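Local coordinates for phosphodiesterase (Candida albicans, PDB 6CPU), which belongs to the cyclic nucleotide phosphodiesterase family, with a largely helical, metal-binding domain of the HD type, at residues T24-I29 and E192-I197; N358-K363 and L489-I494; A366-L371 and R375-S380. All coordinates share one frame; numbering follows the deposited sequence.

Contact 1 of 3, residues T24-I29 and E192-I197; sequences TFKHLI and EEINFI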
loop_
_atom_site.group_PDB
_atom_site.type_symbol
_atom_site.label_atom_id
_atom_site.label_comp_id
_atom_site.label_asym_id
_atom_site.label_seq_id
_atom_site.Cartn_x
_atom_site.Cartn_y
_atom_site.Cartn_z
ATOM N N THR A 24 -1.873 9.821 -28.552
ATOM C CA THR A 24 -3.119 10.046 -27.822
ATOM C C THR A 24 -2.861 10.264 -26.327
ATOM O O THR A 24 -1.878 9.774 -25.784
ATOM C CB THR A 24 -4.083 8.849 -27.949
ATOM O OG1 THR A 24 -3.534 7.702 -27.300
ATOM C CG2 THR A 24 -4.356 8.495 -29.415
ATOM N N PHE A 25 -3.774 10.985 -25.688
ATOM C CA PHE A 25 -3.720 11.239 -24.247
ATOM C C PHE A 25 -3.875 9.914 -23.509
ATOM O O PHE A 25 -3.221 9.687 -22.494
ATOM C CB PHE A 25 -4.828 12.223 -23.838
ATOM C CG PHE A 25 -4.757 12.696 -22.396
ATOM C CD1 PHE A 25 -3.549 13.096 -21.827
ATOM C CD2 PHE A 25 -5.909 12.776 -21.623
ATOM C CE1 PHE A 25 -3.496 13.541 -20.511
ATOM C CE2 PHE A 25 -5.866 13.227 -20.312
ATOM C CZ PHE A 25 -4.652 13.606 -19.755
ATOM N N LYS A 26 -4.734 9.040 -24.031
ATOM C CA LYS A 26 -4.929 7.726 -23.440
ATOM C C LYS A 26 -3.614 6.945 -23.368
ATOM O O LYS A 26 -3.294 6.357 -22.338
ATOM C CB LYS A 26 -5.982 6.929 -24.200
ATOM C CG LYS A 26 -6.259 5.572 -23.580
ATOM C CD LYS A 26 -7.321 4.791 -24.340
ATOM C CE LYS A 26 -6.717 3.827 -25.347
ATOM N NZ LYS A 26 -7.793 3.006 -25.969
ATOM N N HIS A 27 -2.844 6.933 -24.453
ATOM C CA HIS A 27 -1.567 6.234 -24.431
ATOM C C HIS A 27 -0.558 6.872 -23.451
ATOM O O HIS A 27 0.202 6.160 -22.766
ATOM C CB HIS A 27 -0.984 6.115 -25.835
ATOM C CG HIS A 27 -1.676 5.095 -26.689
ATOM N ND1 HIS A 27 -1.725 5.190 -28.064
ATOM C CD2 HIS A 27 -2.339 3.961 -26.366
ATOM C CE1 HIS A 27 -2.383 4.154 -28.551
ATOM N NE2 HIS A 27 -2.769 3.394 -27.542
ATOM N N LEU A 28 -0.564 8.200 -23.368
ATOM C CA LEU A 28 0.254 8.919 -22.372
ATOM C C LEU A 28 -0.122 8.499 -20.934
ATOM O O LEU A 28 0.753 8.198 -20.112
ATOM C CB LEU A 28 0.096 10.433 -22.553
ATOM C CG LEU A 28 1.130 11.311 -21.849
ATOM C CD1 LEU A 28 1.280 12.662 -22.548
ATOM C CD2 LEU A 28 0.759 11.526 -20.395
ATOM N N ILE A 29 -1.419 8.438 -20.655
ATOM C CA ILE A 29 -1.917 7.995 -19.337
ATOM C C ILE A 29 -1.456 6.563 -19.027
ATOM O O ILE A 29 -1.009 6.279 -17.913
ATOM C CB ILE A 29 -3.452 8.108 -19.242
ATOM C CG1 ILE A 29 -3.867 9.582 -19.185
ATOM C CG2 ILE A 29 -3.982 7.419 -17.997
ATOM C CD1 ILE A 29 -5.355 9.808 -19.401
ATOM N N GLU A 192 -13.798 3.254 -18.843
ATOM C CA GLU A 192 -14.479 3.078 -20.123
ATOM C C GLU A 192 -13.497 2.895 -21.277
ATOM O O GLU A 192 -13.712 2.048 -22.152
ATOM C CB GLU A 192 -15.371 4.294 -20.380
ATOM C CG GLU A 192 -16.493 4.059 -21.373
ATOM C CD GLU A 192 -17.263 5.331 -21.686
ATOM O OE1 GLU A 192 -17.707 5.478 -22.841
ATOM O OE2 GLU A 192 -17.409 6.190 -20.790
ATOM N N GLU A 193 -12.406 3.663 -21.272
ATOM C CA GLU A 193 -11.454 3.663 -22.394
ATOM C C GLU A 193 -10.172 2.854 -22.217
ATOM O O GLU A 193 -9.568 2.449 -23.207
ATOM C CB GLU A 193 -11.088 5.093 -22.753
ATOM C CG GLU A 193 -12.290 5.906 -23.219
ATOM C CD GLU A 193 -11.892 7.214 -23.870
ATOM O OE1 GLU A 193 -10.888 7.252 -24.616
ATOM O OE2 GLU A 193 -12.588 8.216 -23.638
ATOM N N ILE A 194 -9.735 2.630 -20.982
ATOM C CA ILE A 194 -8.483 1.895 -20.757
ATOM C C ILE A 194 -8.768 0.460 -20.374
ATOM O O ILE A 194 -9.628 0.204 -19.538
ATOM C CB ILE A 194 -7.624 2.563 -19.667
ATOM C CG1 ILE A 194 -7.211 3.952 -20.148
ATOM C CG2 ILE A 194 -6.406 1.698 -19.330
ATOM C CD1 ILE A 194 -6.500 4.797 -19.124
ATOM N N ASN A 195 -8.044 -0.468 -21.001
ATOM C CA ASN A 195 -8.119 -1.885 -20.678
ATOM C C ASN A 195 -6.981 -2.215 -19.703
ATOM O O ASN A 195 -5.859 -2.489 -20.107
ATOM C CB ASN A 195 -8.018 -2.734 -21.955
ATOM C CG ASN A 195 -8.570 -4.136 -21.772
ATOM O OD1 ASN A 195 -9.372 -4.386 -20.875
ATOM N ND2 ASN A 195 -8.146 -5.058 -22.624
ATOM N N PHE A 196 -7.282 -2.166 -18.413
ATOM C CA PHE A 196 -6.228 -2.209 -17.395
ATOM C C PHE A 196 -5.424 -3.512 -17.350
ATOM O O PHE A 196 -4.223 -3.486 -17.038
ATOM C CB PHE A 196 -6.794 -1.809 -16.030
ATOM C CG PHE A 196 -6.952 -0.324 -15.876
ATOM C CD1 PHE A 196 -5.908 0.447 -15.384
ATOM C CD2 PHE A 196 -8.118 0.316 -16.274
ATOM C CE1 PHE A 196 -6.030 1.815 -15.262
ATOM C CE2 PHE A 196 -8.242 1.687 -16.158
ATOM C CZ PHE A 196 -7.207 2.435 -15.643
ATOM N N ILE A 197 -6.047 -4.633 -17.718
ATOM C CA ILE A 197 -5.335 -5.910 -17.767
ATOM C C ILE A 197 -4.150 -5.868 -18.734
ATOM O O ILE A 197 -3.139 -6.544 -18.508
ATOM C CB ILE A 197 -6.284 -7.090 -18.130
ATOM C CG1 ILE A 197 -5.628 -8.447 -17.827
ATOM C CG2 ILE A 197 -6.707 -7.016 -19.592
ATOM C CD1 ILE A 197 -5.719 -8.879 -16.381
HETATM O O HOH W 1 -8.173 0.582 -24.899
#
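Lys26 reaches across to the backbone of Glu193, and this is the polar part of the contact. Its NZ donates a weak hydrogen bond to Glu193 O, 3.3 Å long. A water joins the same two atoms: it accepts from Lys26 NZ at 2.7 Å and donates to Glu193 O at 2.9 Å. The carbonyl oxygen therefore takes one direct, weak donor and one water. The lysine chain leaves the helix with CG anti to the backbone N (chi1 -178°) and bends at chi3 (95°), which turns the ammonium toward the carbonyl. Lys26 CD also passes close to Glu193 O. The carboxylate of Glu193 is turned elsewhere. Its two oxygens accept from Ser77 OG and Leu79 N.

The contact joins the N-terminal part of the chain to the helical body. Helix 25-34 follows strand 16-21, an outer strand of a four-stranded parallel sheet. Helix 177-193 ends beside it, and Ile194 is the first residue to leave helical geometry. Thr24 is the N-cap of helix 25-34; its OG1 accepts from His27 N at 3.0 Å in a capping bond.

Apolar contacts lie beside the Lys26-Glu193 bond. Lys26 and Ile194 run past each other in opposite directions, with Lys26 CG 3.9 Å from Ile194 CG1. Deeper in, the Ile29 and Ile194 side chains cross at about a right angle, and Ile29 CG2 meets Ile194 CD1 at 3.8 Å. The two branches of Ile194 are used differently. CD1 points to Ile29, while CG2 lies over the centre of the Phe196 ring, 3.6 Å above its plane. Ile194 also packs on Cys30 and Phe33, further along helix 25-34.

Contact 2 of 3, residues N358-K363 and L489-I494; sequences NDFMIK and LLKSVI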
loop_
_atom_site.group_PDB
_atom_site.type_symbol
_atom_site.label_atom_id
_atom_site.label_comp_id
_atom_site.label_asym_id
_atom_site.label_seq_id
_atom_site.Cartn_x
_atom_site.Cartn_y
_atom_site.Cartn_z
ATOM N N ASN A 358 6.537 6.711 13.203
ATOM C CA ASN A 358 5.947 7.739 14.069
ATOM C C ASN A 358 7.011 8.393 14.946
ATOM O O ASN A 358 7.059 9.618 15.063
ATOM C CB ASN A 358 4.783 7.196 14.914
ATOM C CG ASN A 358 3.494 7.033 14.120
ATOM O OD1 ASN A 358 3.315 7.651 13.081
ATOM N ND2 ASN A 358 2.593 6.197 14.611
ATOM N N ASP A 359 7.902 7.589 15.524
ATOM C CA ASP A 359 8.961 8.131 16.367
ATOM C C ASP A 359 9.811 9.177 15.650
ATOM O O ASP A 359 10.112 10.225 16.222
ATOM C CB ASP A 359 9.847 7.003 16.924
ATOM C CG ASP A 359 9.134 6.176 17.984
ATOM O OD1 ASP A 359 8.227 6.722 18.658
ATOM O OD2 ASP A 359 9.476 4.979 18.147
ATOM N N PHE A 360 10.174 8.913 14.398
ATOM C CA PHE A 360 10.979 9.850 13.636
ATOM C C PHE A 360 10.201 11.143 13.358
ATOM O O PHE A 360 10.732 12.234 13.522
ATOM C CB PHE A 360 11.427 9.227 12.310
ATOM C CG PHE A 360 11.949 10.216 11.334
ATOM C CD1 PHE A 360 13.277 10.602 11.361
ATOM C CD2 PHE A 360 11.092 10.815 10.397
ATOM C CE1 PHE A 360 13.747 11.536 10.465
ATOM C CE2 PHE A 360 11.566 11.749 9.503
ATOM C CZ PHE A 360 12.896 12.111 9.537
ATOM N N MET A 361 8.951 10.996 12.904
ATOM C CA MET A 361 8.134 12.168 12.565
ATOM C C MET A 361 7.935 13.057 13.803
ATOM O O MET A 361 7.995 14.296 13.701
ATOM C CB MET A 361 6.781 11.743 11.992
ATOM C CG MET A 361 6.853 10.855 10.753
ATOM S SD MET A 361 7.516 11.690 9.325
ATOM C CE MET A 361 6.043 12.570 8.785
ATOM N N ILE A 362 7.733 12.429 14.961
ATOM C CA ILE A 362 7.554 13.161 16.225
ATOM C C ILE A 362 8.859 13.854 16.631
ATOM O O ILE A 362 8.897 15.066 16.872
ATOM C CB ILE A 362 7.061 12.221 17.339
ATOM C CG1 ILE A 362 5.633 11.753 17.052
ATOM C CG2 ILE A 362 7.120 12.900 18.708
ATOM C CD1 ILE A 362 5.209 10.519 17.823
ATOM N N LYS A 363 9.945 13.094 16.683
ATOM C CA LYS A 363 11.193 13.636 17.232
ATOM C C LYS A 363 11.781 14.750 16.370
ATOM O O LYS A 363 12.400 15.670 16.898
ATOM C CB LYS A 363 12.207 12.510 17.470
ATOM C CG LYS A 363 11.740 11.481 18.498
ATOM C CD LYS A 363 11.727 12.011 19.932
ATOM C CE LYS A 363 11.284 10.926 20.910
ATOM N NZ LYS A 363 11.366 11.352 22.337
ATOM N N LEU A 489 19.991 6.945 8.303
ATOM C CA LEU A 489 20.781 7.807 7.442
ATOM C C LEU A 489 20.113 9.189 7.289
ATOM O O LEU A 489 20.785 10.213 7.277
ATOM C CB LEU A 489 20.972 7.126 6.090
ATOM C CG LEU A 489 22.056 7.567 5.133
ATOM C CD1 LEU A 489 23.422 7.662 5.814
ATOM C CD2 LEU A 489 22.106 6.561 3.989
ATOM N N LEU A 490 18.786 9.211 7.177
ATOM C CA LEU A 490 18.061 10.483 7.116
ATOM C C LEU A 490 18.252 11.310 8.390
ATOM O O LEU A 490 18.508 12.500 8.314
ATOM C CB LEU A 490 16.582 10.226 6.887
ATOM C CG LEU A 490 15.698 11.474 6.854
ATOM C CD1 LEU A 490 16.175 12.477 5.829
ATOM C CD2 LEU A 490 14.261 11.030 6.591
ATOM N N LYS A 491 18.135 10.667 9.549
ATOM C CA LYS A 491 18.405 11.330 10.829
ATOM C C LYS A 491 19.818 11.937 10.868
ATOM O O LYS A 491 20.005 13.077 11.297
ATOM C CB LYS A 491 18.237 10.362 11.992
ATOM C CG LYS A 491 16.824 9.877 12.277
ATOM C CD LYS A 491 16.817 9.193 13.633
ATOM C CE LYS A 491 15.821 8.063 13.750
ATOM N NZ LYS A 491 16.217 7.156 14.866
ATOM N N SER A 492 20.808 11.186 10.403
ATOM C CA SER A 492 22.184 11.700 10.374
ATOM C C SER A 492 22.343 12.889 9.427
ATOM O O SER A 492 23.040 13.851 9.748
ATOM C CB SER A 492 23.178 10.576 10.054
ATOM O OG SER A 492 23.099 9.567 11.050
ATOM N N VAL A 493 21.662 12.867 8.278
ATOM C CA VAL A 493 21.690 14.006 7.364
ATOM C C VAL A 493 21.096 15.238 8.053
ATOM O O VAL A 493 21.655 16.327 7.978
ATOM C CB VAL A 493 20.889 13.729 6.055
ATOM C CG1 VAL A 493 20.706 15.005 5.245
ATOM C CG2 VAL A 493 21.557 12.660 5.219
ATOM N N ILE A 494 19.937 15.082 8.687
ATOM C CA ILE A 494 19.299 16.225 9.343
ATOM C C ILE A 494 20.180 16.771 10.479
ATOM O O ILE A 494 20.347 17.986 10.618
ATOM C CB ILE A 494 17.910 15.875 9.883
ATOM C CG1 ILE A 494 16.978 15.525 8.705
ATOM C CG2 ILE A 494 17.350 17.049 10.685
ATOM C CD1 ILE A 494 15.780 14.704 9.114
#
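Two helices of the phosphodiesterase domain meet here: the short helix 358-363 and the C-terminal end of the long helix 470-495. The segments run nearly parallel: the axes of 358-363 and 489-494 come within 12.0 Å, at an angle of 10°. The side chain of Phe360 bridges the distance between them. Its CG lies anti to the backbone N (chi1 165°), which sends the ring out toward the second helix. Leu490, Lys491 and, one turn on, Ile494 receive it. Leu490 lies across the Phe360 side chain, and its CD2 touches Phe360 CZ at 3.4 Å, obliquely to the ring. Lys491 comes to the ring edge, in its plane, with CG 3.7 Å from Phe360 CD1. Ile494 arrives from the opposite direction, also near the ring plane, and its CD1 lies 3.9 Å from Phe360 CZ. Phe360 also stacks with the ring of Phe364, and Leu490 packs on Ile128 and Val131 of helix 127-135. The ammonium of Lys491 turns to Glu488 in a salt bridge. Lys491 thus gives its aliphatic stem to the ring and its charge to its own helix. No hydrogen bond crosses between the segments, so the contact rests on apolar packing around one ring.

Contact 3 of 3, residues A366-L371 and R375-S380; sequences APTALL and RSVLES
Val377 packs against Thr368 and Ala369 where two consecutive helices of the phosphodiesterase domain, 367-371 and 377-394, are joined by a short loop. The contact is buried and made by van der Waals packing. The two branches of Val377 divide the work. CG1 lies anti to the backbone N (chi1 170°) and comes 3.6 Å from Ala369 N; it also lies 3.7 Å from Thr368 OG1. CG2 is 3.7 Å from Ala369 CA and 4.0 Å from Ala369 CB. Both valine branches thus reach the backbone of Ala369, consistent with the small side chain there. Thr368 also packs on Met165 and Thr166 of helix 165-173.

No hydrogen bond crosses between the two segments. Leu370 N and Leu371 N bind Ala366 O and Pro367 O in the short helix. Ser376 holds the N-cap position of the second helix without a capping bond from its side chain; its OG bonds to Asp423. The carbonyl oxygen of Ser376 takes two donors from one residue: Ser380 N at 2.8 Å and Ser380 OG at 2.6 Å, the hydroxyl standing above the carbonyl plane, 40° out of it.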
loop_
_atom_site.group_PDB
_atom_site.type_symbol
_atom_site.label_atom_id
_atom_site.label_comp_id
_atom_site.label_asym_id
_atom_site.label_seq_id
_atom_site.Cartn_x
_atom_site.Cartn_y
_atom_site.Cartn_z
ATOM N N ALA A 366 8.131 16.798 12.191
ATOM C CA ALA A 366 7.632 16.778 10.833
ATOM C C ALA A 366 6.256 17.464 10.802
ATOM O O ALA A 366 5.470 17.304 11.736
ATOM C CB ALA A 366 7.499 15.349 10.338
ATOM N N PRO A 367 5.978 18.238 9.744
ATOM C CA PRO A 367 4.688 18.914 9.647
ATOM C C PRO A 367 3.484 18.041 9.978
ATOM O O PRO A 367 2.611 18.471 10.737
ATOM C CB PRO A 367 4.699 19.408 8.204
ATOM C CG PRO A 367 6.139 19.869 8.062
ATOM C CD PRO A 367 6.919 18.771 8.738
ATOM N N THR A 368 3.444 16.804 9.490
ATOM C CA THR A 368 2.284 15.934 9.785
ATOM C C THR A 368 2.160 15.589 11.285
ATOM O O THR A 368 1.049 15.458 11.820
ATOM C CB THR A 368 2.288 14.674 8.907
ATOM O OG1 THR A 368 3.495 13.953 9.126
ATOM C CG2 THR A 368 2.232 15.060 7.435
ATOM N N ALA A 369 3.297 15.441 11.973
ATOM C CA ALA A 369 3.286 15.245 13.425
ATOM C C ALA A 369 2.724 16.483 14.135
ATOM O O ALA A 369 1.988 16.342 15.109
ATOM C CB ALA A 369 4.693 14.920 13.945
ATOM N N LEU A 370 3.044 17.677 13.637
ATOM C CA LEU A 370 2.501 18.918 14.220
ATOM C C LEU A 370 0.991 19.035 13.999
ATOM O O LEU A 370 0.269 19.481 14.882
ATOM C CB LEU A 370 3.223 20.157 13.686
ATOM C CG LEU A 370 4.750 20.192 13.848
ATOM C CD1 LEU A 370 5.272 21.561 13.460
ATOM C CD2 LEU A 370 5.179 19.838 15.262
ATOM N N LEU A 371 0.517 18.621 12.830
ATOM C CA LEU A 371 -0.931 18.607 12.544
ATOM C C LEU A 371 -1.695 17.642 13.450
ATOM O O LEU A 371 -2.805 17.939 13.921
ATOM C CB LEU A 371 -1.194 18.183 11.100
ATOM C CG LEU A 371 -1.103 19.110 9.897
ATOM C CD1 LEU A 371 -1.244 18.320 8.596
ATOM C CD2 LEU A 371 -2.176 20.174 9.960
ATOM N N ARG A 375 -0.130 12.319 17.786
ATOM C CA ARG A 375 -1.026 11.194 18.043
ATOM C C ARG A 375 -1.283 10.390 16.772
ATOM O O ARG A 375 -1.850 10.918 15.823
ATOM C CB ARG A 375 -2.360 11.682 18.614
ATOM C CG ARG A 375 -2.242 12.403 19.946
ATOM C CD ARG A 375 -1.651 11.495 21.015
ATOM N NE ARG A 375 -1.584 12.142 22.322
ATOM C CZ ARG A 375 -2.591 12.231 23.189
ATOM N NH1 ARG A 375 -3.791 11.721 22.903
ATOM N NH2 ARG A 375 -2.396 12.845 24.358
ATOM N N SER A 376 -0.865 9.123 16.763
ATOM C CA SER A 376 -1.089 8.217 15.613
ATOM C C SER A 376 -0.816 8.922 14.297
ATOM O O SER A 376 -1.681 8.953 13.425
ATOM C CB SER A 376 -2.537 7.700 15.609
ATOM O OG SER A 376 -2.834 6.970 16.781
ATOM N N VAL A 377 0.389 9.471 14.154
ATOM C CA VAL A 377 0.678 10.455 13.093
ATOM C C VAL A 377 0.507 9.843 11.696
ATOM O O VAL A 377 -0.314 10.301 10.907
ATOM C CB VAL A 377 2.096 11.049 13.253
ATOM C CG1 VAL A 377 2.511 11.878 12.039
ATOM C CG2 VAL A 377 2.188 11.874 14.537
ATOM N N LEU A 378 1.279 8.800 11.401
ATOM C CA LEU A 378 1.230 8.198 10.081
ATOM C C LEU A 378 -0.104 7.516 9.827
ATOM O O LEU A 378 -0.643 7.621 8.728
ATOM C CB LEU A 378 2.413 7.242 9.854
ATOM C CG LEU A 378 3.784 7.909 9.771
ATOM C CD1 LEU A 378 4.901 6.872 9.653
ATOM C CD2 LEU A 378 3.860 8.905 8.615
ATOM N N GLU A 379 -0.678 6.889 10.849
ATOM C CA GLU A 379 -1.938 6.171 10.673
ATOM C C GLU A 379 -3.100 7.137 10.403
ATOM O O GLU A 379 -4.034 6.816 9.655
ATOM C CB GLU A 379 -2.243 5.284 11.892
ATOM C CG GLU A 379 -1.246 4.144 12.106
ATOM C CD GLU A 379 0.058 4.566 12.776
ATOM O OE1 GLU A 379 0.164 5.701 13.301
ATOM O OE2 GLU A 379 1.011 3.755 12.781
ATOM N N SER A 380 -3.072 8.296 11.052
ATOM C CA SER A 380 -4.068 9.327 10.771
ATOM C C SER A 380 -3.992 9.776 9.310
ATOM O O SER A 380 -5.008 9.940 8.645
ATOM C CB SER A 380 -3.881 10.518 11.700
ATOM O OG SER A 380 -3.991 10.122 13.061
#

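Contacts 2 and 3 are neighbours, with centres about 13 Å apart, while the centre of contact 1 lies 36 to 40 Å from theirs, across the chain's centre from contact 2. Contact 3 is buried; the other two are partly buried. Helix 358-363 of contact 2 is followed directly by helices 367-371 and 377-394 of contact 3, and Asn358 ties them: its OD1 accepts from Leu378 N and its ND2 donates to Glu379 OE1. Contact 2 carries this group out to helix 470-495, whereas contact 3 joins two helices within it. Contact 1 instead attaches the N-terminal region to helix 177-193. It alone has a direct hydrogen bond, though weak, and a water between its segments; the other two join by packing.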